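Local atomic coordinates of teichoic acid biosynthesis protein F (Staphylococcus epidermidis, PDB entry 3L7I), a protein that takes part in teichoic acid biosynthesis and, in its modelled part, has two parallel-sheet domains of the kind found in the GT-B clan. Residues E417-V422 against K716-Q721; Q437-T442 against S477-L482; N471-T476 against A496-E501; R503-G508 against S707-D712. All coordinates share one frame; numbering follows the deposited sequence.

Interaction 1: E417-V422 against K716-Q721; sequences EASHWV and KDIKEQ
A buried polar contact joins His420 and Ser419, on the central strand 418-423, to the last turns of the C-terminal helix 706-721. The helix runs nearly antiparallel to the strand; the axes of the short segments 420-422 and 716-721 lie 11.9 Å apart at 164°. The His420 ring bridges the gap. Its NE2 donates to Asp717 OD2 at 3.3 Å, almost straight at 168°. The carboxylate oxygen lies close to the ring plane. NE2 approaches it on the anti side, tilted out of the carboxylate plane. The two side chains cross at about a right angle. On the other edge, His420 ND1 donates to Ser419 OG at 2.9 Å. Ser419 OG is also bonded to Pro352 O in a neighbouring loop. Ile718 CG2 packs beside this hydroxyl, 3.5 Å from Ser419 OG. The Gln721 amide crosses the ring obliquely, with NE2 3.6 Å from His420 CE1 and an extended chain behind it. Ile714, one turn earlier on the helix, also touches His420. Both ring nitrogens have partners, which should limit the ring's rotation. If both donate, as modelled, the nearby carboxylate could favour a protonated imidazole.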
# COMPACT_ATOMS: atom_id res chain seq x y z
N GLU A 417 -3.04 -15.63 26.37
CA GLU A 417 -2.15 -16.23 27.36
C GLU A 417 -2.75 -17.43 28.07
O GLU A 417 -2.02 -18.23 28.62
CB GLU A 417 -1.70 -15.20 28.39
CG GLU A 417 -0.64 -14.22 27.88
CD GLU A 417 -0.15 -13.27 28.97
OE1 GLU A 417 -0.12 -13.68 30.16
OE2 GLU A 417 0.21 -12.12 28.63
N ALA A 418 -4.07 -17.56 28.06
CA ALA A 418 -4.71 -18.57 28.90
C ALA A 418 -4.60 -20.00 28.39
O ALA A 418 -4.69 -20.26 27.19
CB ALA A 418 -6.16 -18.21 29.16
N SER A 419 -4.40 -20.93 29.31
CA SER A 419 -4.38 -22.34 28.96
C SER A 419 -5.81 -22.87 28.99
O SER A 419 -6.10 -23.89 28.36
CB SER A 419 -3.54 -23.12 29.96
OG SER A 419 -4.19 -23.13 31.22
N HIS A 420 -6.67 -22.16 29.71
CA HIS A 420 -8.07 -22.53 29.84
C HIS A 420 -9.07 -21.38 29.76
O HIS A 420 -8.95 -20.39 30.51
CB HIS A 420 -8.29 -23.29 31.14
CG HIS A 420 -7.79 -24.68 31.10
ND1 HIS A 420 -6.46 -25.00 31.28
CD2 HIS A 420 -8.43 -25.86 30.88
CE1 HIS A 420 -6.30 -26.31 31.19
NE2 HIS A 420 -7.48 -26.85 30.95
N TRP A 421 -10.05 -21.52 28.85
CA TRP A 421 -11.24 -20.66 28.80
C TRP A 421 -12.46 -21.30 29.49
O TRP A 421 -12.86 -22.44 29.19
CB TRP A 421 -11.65 -20.33 27.35
CG TRP A 421 -10.63 -19.74 26.48
CD1 TRP A 421 -9.38 -19.33 26.83
CD2 TRP A 421 -10.77 -19.45 25.09
NE1 TRP A 421 -8.72 -18.84 25.74
CE2 TRP A 421 -9.56 -18.89 24.66
CE3 TRP A 421 -11.80 -19.64 24.17
CZ2 TRP A 421 -9.35 -18.51 23.34
CZ3 TRP A 421 -11.60 -19.26 22.87
CH2 TRP A 421 -10.39 -18.69 22.46
N VAL A 422 -13.05 -20.56 30.42
CA VAL A 422 -14.25 -21.00 31.10
C VAL A 422 -15.38 -20.03 30.82
O VAL A 422 -15.27 -18.83 31.12
CB VAL A 422 -14.03 -21.03 32.57
CG1 VAL A 422 -15.34 -21.18 33.26
CG2 VAL A 422 -13.11 -22.18 32.92
N LYS A 716 -5.93 -30.82 36.83
CA LYS A 716 -5.24 -31.98 36.29
C LYS A 716 -4.66 -31.69 34.91
O LYS A 716 -3.68 -32.29 34.51
CB LYS A 716 -6.18 -33.20 36.22
CG LYS A 716 -5.53 -34.48 35.67
CD LYS A 716 -6.59 -35.52 35.29
CE LYS A 716 -6.10 -36.95 35.51
NZ LYS A 716 -5.18 -37.43 34.44
N ASP A 717 -5.28 -30.76 34.19
CA ASP A 717 -4.80 -30.39 32.86
C ASP A 717 -3.50 -29.59 32.95
O ASP A 717 -2.61 -29.77 32.13
CB ASP A 717 -5.87 -29.60 32.07
CG ASP A 717 -6.82 -30.51 31.29
OD1 ASP A 717 -6.44 -31.65 30.93
OD2 ASP A 717 -7.97 -30.08 31.02
N ILE A 718 -3.39 -28.72 33.96
CA ILE A 718 -2.21 -27.86 34.04
C ILE A 718 -1.00 -28.48 34.72
O ILE A 718 0.12 -28.02 34.53
CB ILE A 718 -2.50 -26.42 34.56
CG1 ILE A 718 -3.60 -26.38 35.59
CG2 ILE A 718 -3.07 -25.59 33.46
CD1 ILE A 718 -4.41 -25.09 35.46
N LYS A 719 -1.22 -29.53 35.50
CA LYS A 719 -0.10 -30.34 35.97
C LYS A 719 0.67 -30.96 34.79
O LYS A 719 1.90 -30.94 34.78
CB LYS A 719 -0.56 -31.39 36.98
CG LYS A 719 -0.71 -30.85 38.41
CD LYS A 719 -0.64 -31.98 39.44
CE LYS A 719 -0.25 -31.47 40.83
NZ LYS A 719 0.44 -32.53 41.61
N GLU A 720 -0.03 -31.48 33.79
CA GLU A 720 0.64 -32.06 32.63
C GLU A 720 1.47 -31.01 31.91
O GLU A 720 2.66 -31.20 31.71
CB GLU A 720 -0.35 -32.66 31.64
CG GLU A 720 -1.59 -33.25 32.27
CD GLU A 720 -1.29 -34.42 33.17
OE1 GLU A 720 -2.25 -34.99 33.74
OE2 GLU A 720 -0.09 -34.77 33.30
N GLN A 721 0.82 -29.92 31.52
CA GLN A 721 1.47 -28.88 30.72
C GLN A 721 2.78 -28.44 31.36
O GLN A 721 3.72 -28.03 30.67
CB GLN A 721 0.56 -27.67 30.56
CG GLN A 721 -0.78 -27.97 29.93
CD GLN A 721 -1.57 -26.71 29.68
OE1 GLN A 721 -1.07 -25.75 29.09
NE2 GLN A 721 -2.83 -26.70 30.13

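Interaction 2: Q437-T442 against S477-L482; sequences QTYIQT and SRWDYL
CG lies anti to the backbone N in Tyr439 (chi1 -176°) and in Gln441, which leaves both side chains on the face of the strand where Trp479 packs. Gln441 then bends at its second torsion (chi2 55°), which lays CG over the indole. That CG sits 3.3 Å from the centroid of the Trp479 six-membered ring, a CH-pi contact almost on the ring normal. Tyr439 meets the same indole differently. The edge of Trp479, led by CD1, points at the tyrosine face in a T-shaped pair, with the Tyr439 ring and the Trp479 five-membered ring at 69° and their centroids 4.7 Å apart. Glu475 OE2 accepts from both Tyr439 OH and Trp479 NE1 and so ties the two rings together. The amide oxygen of Gln441 is taken by Trp443 N.

The backbones zip up in parallel. Tyr439 O accepts twice, from Asp480 N at 2.9 Å and from Tyr481 N at 3.2 Å. Gln441 N reaches Tyr481 O at 2.7 Å. Just before the paired part, Asp480 OD2 takes Tyr439 N at 2.7 Å, on the anti side of the carboxylate. A salt bridge to Lys433 gives OD2 a second partner. On the opposite face of the sheet, Ile440 CG1 lies 3.9 Å from Tyr481 CD2, at the edge of the phenol ring. Thr438 CG2 packs beside the same ring, and Leu713 of helix 706-721 touches both Ile440 and Tyr481. Strand 438-441, helix 465-476 and strand 481-484 form a beta-alpha-beta unit, the repeating element of Rossmann-like domains such as those of the GT-B fold.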
# COMPACT_ATOMS: atom_id res chain seq x y z
N GLN A 437 -4.76 -24.57 23.88
CA GLN A 437 -5.70 -24.12 24.92
C GLN A 437 -6.95 -25.01 25.07
O GLN A 437 -7.40 -25.65 24.11
CB GLN A 437 -6.11 -22.66 24.64
CG GLN A 437 -4.93 -21.71 24.38
CD GLN A 437 -5.35 -20.33 23.86
OE1 GLN A 437 -5.68 -20.17 22.68
NE2 GLN A 437 -5.28 -19.33 24.72
N THR A 438 -7.50 -25.05 26.27
CA THR A 438 -8.70 -25.84 26.51
C THR A 438 -9.91 -24.93 26.77
O THR A 438 -9.90 -24.14 27.72
CB THR A 438 -8.53 -26.78 27.71
OG1 THR A 438 -7.40 -27.62 27.49
CG2 THR A 438 -9.74 -27.66 27.84
N TYR A 439 -10.95 -25.05 25.93
CA TYR A 439 -12.14 -24.22 26.05
C TYR A 439 -13.28 -25.03 26.71
O TYR A 439 -13.84 -25.96 26.09
CB TYR A 439 -12.55 -23.70 24.67
CG TYR A 439 -13.74 -22.74 24.62
CD1 TYR A 439 -14.57 -22.53 25.72
CD2 TYR A 439 -14.07 -22.09 23.43
CE1 TYR A 439 -15.66 -21.67 25.64
CE2 TYR A 439 -15.16 -21.22 23.34
CZ TYR A 439 -15.95 -21.02 24.45
OH TYR A 439 -17.02 -20.15 24.35
N ILE A 440 -13.60 -24.70 27.96
CA ILE A 440 -14.66 -25.39 28.68
C ILE A 440 -15.98 -24.62 28.59
O ILE A 440 -16.06 -23.48 29.03
CB ILE A 440 -14.28 -25.63 30.16
CG1 ILE A 440 -13.07 -26.55 30.25
CG2 ILE A 440 -15.41 -26.29 30.90
CD1 ILE A 440 -12.71 -26.90 31.66
N GLN A 441 -16.99 -25.26 28.00
CA GLN A 441 -18.31 -24.64 27.81
C GLN A 441 -19.31 -25.23 28.79
O GLN A 441 -19.52 -26.45 28.84
CB GLN A 441 -18.82 -24.90 26.39
CG GLN A 441 -20.17 -24.29 26.10
CD GLN A 441 -20.23 -22.78 26.37
OE1 GLN A 441 -20.97 -22.34 27.24
NE2 GLN A 441 -19.46 -22.00 25.63
N THR A 442 -19.94 -24.36 29.57
CA THR A 442 -20.81 -24.87 30.61
C THR A 442 -22.21 -24.81 30.09
O THR A 442 -23.09 -25.51 30.59
CB THR A 442 -20.72 -23.99 31.83
OG1 THR A 442 -21.26 -22.71 31.51
CG2 THR A 442 -19.27 -23.81 32.21
N SER A 477 -17.56 -25.99 17.49
CA SER A 477 -16.45 -26.84 17.09
C SER A 477 -15.21 -26.57 17.94
O SER A 477 -14.29 -27.38 17.97
CB SER A 477 -16.11 -26.66 15.61
OG SER A 477 -15.17 -25.60 15.39
N ARG A 478 -15.18 -25.43 18.62
CA ARG A 478 -14.02 -25.05 19.41
C ARG A 478 -14.16 -25.47 20.89
O ARG A 478 -13.19 -25.40 21.65
CB ARG A 478 -13.80 -23.52 19.34
CG ARG A 478 -13.84 -22.91 17.96
CD ARG A 478 -13.45 -21.45 17.99
NE ARG A 478 -14.35 -20.64 18.82
CZ ARG A 478 -14.07 -19.39 19.19
NH1 ARG A 478 -14.92 -18.71 19.95
NH2 ARG A 478 -12.93 -18.82 18.80
N TRP A 479 -15.37 -25.86 21.29
CA TRP A 479 -15.62 -26.29 22.65
C TRP A 479 -14.97 -27.65 22.87
O TRP A 479 -15.38 -28.64 22.27
CB TRP A 479 -17.11 -26.43 22.94
CG TRP A 479 -17.93 -25.18 22.84
CD1 TRP A 479 -17.49 -23.87 22.72
CD2 TRP A 479 -19.34 -25.11 22.87
NE1 TRP A 479 -18.56 -23.01 22.67
CE2 TRP A 479 -19.71 -23.75 22.76
CE3 TRP A 479 -20.34 -26.07 23.00
CZ2 TRP A 479 -21.02 -23.35 22.76
CZ3 TRP A 479 -21.64 -25.67 23.00
CH2 TRP A 479 -21.98 -24.32 22.88
N ASP A 480 -13.98 -27.69 23.75
CA ASP A 480 -13.27 -28.92 24.03
C ASP A 480 -14.09 -29.75 25.01
O ASP A 480 -14.15 -30.97 24.91
CB ASP A 480 -11.88 -28.60 24.60
CG ASP A 480 -10.99 -27.84 23.60
OD1 ASP A 480 -10.87 -28.27 22.43
OD2 ASP A 480 -10.41 -26.82 24.00
N TYR A 481 -14.72 -29.06 25.97
CA TYR A 481 -15.62 -29.68 26.93
C TYR A 481 -16.96 -28.94 26.93
O TYR A 481 -16.99 -27.72 26.81
CB TYR A 481 -15.01 -29.65 28.32
CG TYR A 481 -13.83 -30.59 28.48
CD1 TYR A 481 -13.96 -31.96 28.24
CD2 TYR A 481 -12.59 -30.12 28.89
CE1 TYR A 481 -12.89 -32.83 28.41
CE2 TYR A 481 -11.52 -30.98 29.05
CZ TYR A 481 -11.67 -32.33 28.81
OH TYR A 481 -10.59 -33.17 28.98
N LEU A 482 -18.06 -29.68 27.05
CA LEU A 482 -19.40 -29.14 27.17
C LEU A 482 -20.12 -29.81 28.33
O LEU A 482 -20.19 -31.05 28.41
CB LEU A 482 -20.18 -29.37 25.88
CG LEU A 482 -21.63 -28.94 25.98
CD1 LEU A 482 -21.70 -27.54 26.50
CD2 LEU A 482 -22.27 -29.03 24.64

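Interaction 3: N471-T476 against A496-E501; sequences NFNRET and AFWMDE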
# COMPACT_ATOMS: atom_id res chain seq x y z
N ASN A 471 -22.12 -20.16 11.55
CA ASN A 471 -21.33 -19.48 12.57
C ASN A 471 -21.44 -20.15 13.92
O ASN A 471 -20.47 -20.19 14.67
CB ASN A 471 -21.73 -18.02 12.70
CG ASN A 471 -21.20 -17.18 11.57
OD1 ASN A 471 -20.18 -17.51 10.96
ND2 ASN A 471 -21.88 -16.07 11.28
N PHE A 472 -22.63 -20.67 14.22
CA PHE A 472 -22.84 -21.31 15.49
C PHE A 472 -22.02 -22.59 15.46
O PHE A 472 -21.45 -23.02 16.47
CB PHE A 472 -24.32 -21.63 15.68
CG PHE A 472 -24.76 -21.63 17.11
CD1 PHE A 472 -24.13 -22.42 18.05
CD2 PHE A 472 -25.83 -20.85 17.51
CE1 PHE A 472 -24.53 -22.42 19.36
CE2 PHE A 472 -26.24 -20.85 18.83
CZ PHE A 472 -25.60 -21.64 19.74
N ASN A 473 -21.94 -23.19 14.29
CA ASN A 473 -21.24 -24.45 14.15
C ASN A 473 -19.77 -24.21 14.38
O ASN A 473 -19.09 -25.05 14.97
CB ASN A 473 -21.51 -25.06 12.77
CG ASN A 473 -20.88 -26.43 12.61
OD1 ASN A 473 -20.30 -26.97 13.55
ND2 ASN A 473 -20.98 -26.99 11.41
N ARG A 474 -19.28 -23.07 13.90
CA ARG A 474 -17.89 -22.67 14.08
C ARG A 474 -17.52 -22.58 15.57
O ARG A 474 -16.44 -23.02 15.98
CB ARG A 474 -17.63 -21.32 13.41
CG ARG A 474 -17.18 -21.39 11.96
CD ARG A 474 -17.08 -19.99 11.31
NE ARG A 474 -17.40 -20.04 9.88
CZ ARG A 474 -16.79 -19.33 8.92
NH1 ARG A 474 -15.80 -18.50 9.23
NH2 ARG A 474 -17.16 -19.46 7.64
N GLU A 475 -18.41 -21.99 16.36
CA GLU A 475 -18.17 -21.78 17.78
C GLU A 475 -18.17 -23.09 18.54
O GLU A 475 -17.27 -23.33 19.35
CB GLU A 475 -19.19 -20.81 18.38
CG GLU A 475 -19.36 -20.85 19.92
CD GLU A 475 -18.11 -20.43 20.69
OE1 GLU A 475 -17.07 -20.20 20.03
OE2 GLU A 475 -18.16 -20.35 21.95
N THR A 476 -19.15 -23.95 18.29
CA THR A 476 -19.20 -25.17 19.09
C THR A 476 -18.03 -26.09 18.72
O THR A 476 -17.56 -26.87 19.56
CB THR A 476 -20.52 -25.93 18.96
OG1 THR A 476 -20.57 -26.61 17.71
CG2 THR A 476 -21.68 -24.98 19.09
N ALA A 496 -28.06 -30.51 18.39
CA ALA A 496 -28.27 -29.06 18.28
C ALA A 496 -26.98 -28.27 18.21
O ALA A 496 -26.96 -27.14 17.71
CB ALA A 496 -29.13 -28.57 19.45
N PHE A 497 -25.90 -28.86 18.72
CA PHE A 497 -24.62 -28.19 18.77
C PHE A 497 -23.54 -28.90 17.96
O PHE A 497 -22.37 -28.54 18.06
CB PHE A 497 -24.13 -28.06 20.21
CG PHE A 497 -24.87 -27.04 21.03
CD1 PHE A 497 -25.02 -27.21 22.41
CD2 PHE A 497 -25.42 -25.92 20.43
CE1 PHE A 497 -25.71 -26.27 23.17
CE2 PHE A 497 -26.10 -24.97 21.17
CZ PHE A 497 -26.25 -25.14 22.54
N TRP A 498 -23.92 -29.90 17.17
CA TRP A 498 -22.94 -30.67 16.42
C TRP A 498 -21.83 -31.14 17.37
O TRP A 498 -20.66 -30.82 17.15
CB TRP A 498 -22.30 -29.82 15.31
CG TRP A 498 -23.23 -29.07 14.35
CD1 TRP A 498 -23.75 -29.54 13.17
CD2 TRP A 498 -23.71 -27.73 14.49
NE1 TRP A 498 -24.53 -28.58 12.59
CE2 TRP A 498 -24.52 -27.46 13.37
CE3 TRP A 498 -23.53 -26.73 15.46
CZ2 TRP A 498 -25.16 -26.24 13.18
CZ3 TRP A 498 -24.17 -25.51 15.27
CH2 TRP A 498 -24.97 -25.27 14.14
N MET A 499 -22.18 -31.87 18.43
CA MET A 499 -21.17 -32.27 19.41
C MET A 499 -20.95 -33.78 19.43
O MET A 499 -21.85 -34.54 19.09
CB MET A 499 -21.57 -31.81 20.82
CG MET A 499 -21.46 -30.33 21.04
SD MET A 499 -19.78 -29.86 21.45
CE MET A 499 -19.31 -31.31 22.37
N ASP A 500 -19.76 -34.22 19.82
CA ASP A 500 -19.54 -35.64 20.06
C ASP A 500 -19.92 -35.91 21.50
O ASP A 500 -19.71 -35.06 22.35
CB ASP A 500 -18.07 -36.01 19.85
CG ASP A 500 -17.54 -35.59 18.49
OD1 ASP A 500 -18.19 -35.90 17.46
OD2 ASP A 500 -16.45 -34.97 18.45
N GLU A 501 -20.46 -37.09 21.80
CA GLU A 501 -20.76 -37.42 23.18
C GLU A 501 -19.46 -37.45 23.96
O GLU A 501 -19.42 -37.20 25.16
CB GLU A 501 -21.49 -38.75 23.29
CG GLU A 501 -21.77 -39.17 24.74
CD GLU A 501 -23.00 -40.08 24.88
OE1 GLU A 501 -23.16 -41.00 24.03
OE2 GLU A 501 -23.78 -39.88 25.84
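Thr476 and Phe497 lie at the tight, buried heart of this contact, while Asn473 and Trp498 pair on its partly exposed side. Thr476 ends helix 465-476, and its OG1 donates to Phe497 O at 2.7 Å. The hydroxyl is placed between the backbone N and the carbonyl carbon (chi1 76°), and CG2 sits beside the Phe497 ring and at the edge of the Phe472 ring. Phe472, one turn back on the helix, brings CE1 to 3.5 Å from Phe497 CE2. The two phenyl planes are nearly parallel but slid apart, with the Phe472 and Phe497 centroids 5.6 Å from each other, so the rings barely overlap. Beyond them the packing continues. Trp443 and Trp479 both meet Phe497 edge-to-face, and Arg426 makes a cation-pi contact with Phe472.

Toward solvent the contact is flatter. Trp498 turns its indole across the helix and spreads one face over Asn473. Asn473 CB stands 3.5 Å from the centroid of the Trp498 six-membered ring, only 5° off its normal. The Asn473 amide is stacked at 14° to the indole, with CG 3.6 Å above the Trp498 ring plane. The Trp498 ring also touches the backbone of the helix, where CZ3 comes close to Asn473 CA. At the edge of this ring lies Thr476 OG1, which joins the two sides of the contact. Phe472 CB packs near Trp498 CZ3.

A single directed bond thus sets the loop against the helix end, and it satisfies the Phe497 carbonyl as the chain leaves helix 487-496. Around that bond the contact is made by apolar and ring-face packing, which is less directional.

Interaction 4: R503-G508 against S707-D712; sequences RILEIG and SQYIGD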
# COMPACT_ATOMS: atom_id res chain seq x y z
N ARG A 503 -17.27 -35.45 24.18
CA ARG A 503 -16.87 -34.14 24.69
C ARG A 503 -17.81 -33.60 25.76
O ARG A 503 -17.54 -32.57 26.38
CB ARG A 503 -16.76 -33.14 23.54
CG ARG A 503 -15.37 -32.95 23.02
CD ARG A 503 -15.40 -32.48 21.60
NE ARG A 503 -14.18 -31.76 21.26
CZ ARG A 503 -13.57 -31.84 20.07
NH1 ARG A 503 -14.07 -32.63 19.11
NH2 ARG A 503 -12.46 -31.13 19.84
N ILE A 504 -18.92 -34.29 25.98
CA ILE A 504 -19.91 -33.88 26.96
C ILE A 504 -19.59 -34.43 28.34
O ILE A 504 -19.31 -35.63 28.50
CB ILE A 504 -21.28 -34.36 26.51
CG1 ILE A 504 -21.70 -33.59 25.27
CG2 ILE A 504 -22.28 -34.20 27.64
CD1 ILE A 504 -22.76 -34.27 24.43
N LEU A 505 -19.61 -33.57 29.35
CA LEU A 505 -19.48 -34.02 30.74
C LEU A 505 -20.85 -33.94 31.41
O LEU A 505 -21.30 -32.85 31.78
CB LEU A 505 -18.50 -33.15 31.50
CG LEU A 505 -17.15 -32.87 30.88
CD1 LEU A 505 -16.33 -31.98 31.78
CD2 LEU A 505 -16.46 -34.19 30.66
N GLU A 506 -21.51 -35.08 31.56
CA GLU A 506 -22.82 -35.11 32.21
C GLU A 506 -22.62 -35.06 33.69
O GLU A 506 -22.51 -36.09 34.32
CB GLU A 506 -23.53 -36.41 31.90
CG GLU A 506 -24.67 -36.28 30.94
CD GLU A 506 -25.70 -37.38 31.15
OE1 GLU A 506 -25.70 -38.02 32.23
OE2 GLU A 506 -26.50 -37.59 30.22
N ILE A 507 -22.57 -33.87 34.26
CA ILE A 507 -22.23 -33.77 35.67
C ILE A 507 -23.13 -32.82 36.43
O ILE A 507 -23.13 -32.85 37.65
CB ILE A 507 -20.78 -33.33 35.85
CG1 ILE A 507 -20.53 -32.00 35.11
CG2 ILE A 507 -19.82 -34.42 35.40
CD1 ILE A 507 -19.16 -31.40 35.39
N GLY A 508 -23.88 -31.99 35.71
CA GLY A 508 -24.80 -31.04 36.32
C GLY A 508 -24.17 -29.67 36.36
O GLY A 508 -22.97 -29.53 36.16
N SER A 707 -18.79 -27.91 40.38
CA SER A 707 -17.66 -26.99 40.37
C SER A 707 -16.37 -27.73 40.73
O SER A 707 -15.30 -27.44 40.19
CB SER A 707 -17.90 -25.84 41.33
OG SER A 707 -19.26 -25.45 41.27
N GLN A 708 -16.49 -28.70 41.63
CA GLN A 708 -15.37 -29.56 41.96
C GLN A 708 -14.86 -30.31 40.73
O GLN A 708 -13.67 -30.28 40.43
CB GLN A 708 -15.78 -30.54 43.03
CG GLN A 708 -14.78 -31.61 43.28
CD GLN A 708 -15.03 -32.28 44.61
OE1 GLN A 708 -14.54 -33.38 44.87
NE2 GLN A 708 -15.81 -31.62 45.46
N TYR A 709 -15.77 -30.98 40.02
CA TYR A 709 -15.39 -31.69 38.79
C TYR A 709 -14.64 -30.79 37.79
O TYR A 709 -13.55 -31.15 37.34
CB TYR A 709 -16.59 -32.35 38.11
CG TYR A 709 -16.16 -33.41 37.12
CD1 TYR A 709 -15.96 -34.73 37.51
CD2 TYR A 709 -15.91 -33.08 35.79
CE1 TYR A 709 -15.56 -35.69 36.61
CE2 TYR A 709 -15.50 -34.05 34.88
CZ TYR A 709 -15.32 -35.35 35.29
OH TYR A 709 -14.90 -36.30 34.37
N ILE A 710 -15.21 -29.63 37.44
CA ILE A 710 -14.50 -28.71 36.56
C ILE A 710 -13.19 -28.21 37.17
O ILE A 710 -12.13 -28.34 36.55
CB ILE A 710 -15.36 -27.53 36.09
CG1 ILE A 710 -16.56 -28.05 35.31
CG2 ILE A 710 -14.54 -26.62 35.19
CD1 ILE A 710 -16.16 -28.92 34.13
N GLY A 711 -13.23 -27.66 38.38
CA GLY A 711 -12.02 -27.17 39.00
C GLY A 711 -10.89 -28.20 39.05
O GLY A 711 -9.72 -27.87 38.83
N ASP A 712 -11.22 -29.46 39.36
CA ASP A 712 -10.20 -30.50 39.43
C ASP A 712 -9.77 -30.89 38.02
O ASP A 712 -8.62 -31.28 37.81
CB ASP A 712 -10.70 -31.74 40.19
CG ASP A 712 -10.88 -31.50 41.69
OD1 ASP A 712 -10.45 -30.43 42.19
OD2 ASP A 712 -11.46 -32.38 42.38
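Leu505 is the first residue of segment 503-508 to reach helix 706-721. Its CD1 does all the touching. One neighbour is Tyr709 CE2, 3.8 Å from Leu505 CD1 and met at the edge of the phenol ring. The other is Ile710 CD1, 3.9 Å from the same methyl of Leu505. The backbone of Leu505 is meanwhile bonded to Leu482 and Ser484 of the adjoining strand.

Glu506 then turns its side chain off to a different surface, where OE2 forms a salt bridge with Arg487. It is also the centre of an inverse gamma turn, which bends the chain as the strand ends.

Ile507 comes next and points at the helix again. Its CG1 lies between the backbone N and the carbonyl carbon (chi1 55°), and this carries CD1 to 3.7 Å from Tyr709 CD2. CG2 takes a different route. It sits over the face of the phenol ring in a CH-pi contact, 4.2 Å from the Tyr709 centroid and 11° off the normal. Ile507 thus covers a face of the ring while Leu505 borders its edge. Ile507 CD1 also stands 4.1 Å from Ile710 CD1, which completes a small aliphatic cluster.

Gly508 closes the segment with a backbone bond to Ser484. The contact is wholly apolar. It packs the C-terminal helix on the outermost strand of a seven-stranded parallel sheet, as in GT-B proteins, whose last helix crosses back to the N-terminal domain.

All four contacts belong to one domain, built on the seven-stranded parallel sheet. Interactions 1 and 4 share helix 706-721, which spans the sheet from strand 418-423 to edge strand 504-506; their centres are about 15 Å apart. Interaction 2 lies between them, its centre about 12 Å from both of theirs. Trp421 O meets Ile440 N at 2.7 Å on one side of it, and Leu482 O meets Leu505 N at 2.8 Å on the other. Interaction 3 builds on the other face of the sheet, its centre about 10 Å from that of interaction 2. Trp479 CZ3 packs 3.8 Å from Phe497 CD1 there. Interactions 1 and 3 do not touch, with centres about 22 Å apart. Together the contacts sandwich the sheet between helical layers.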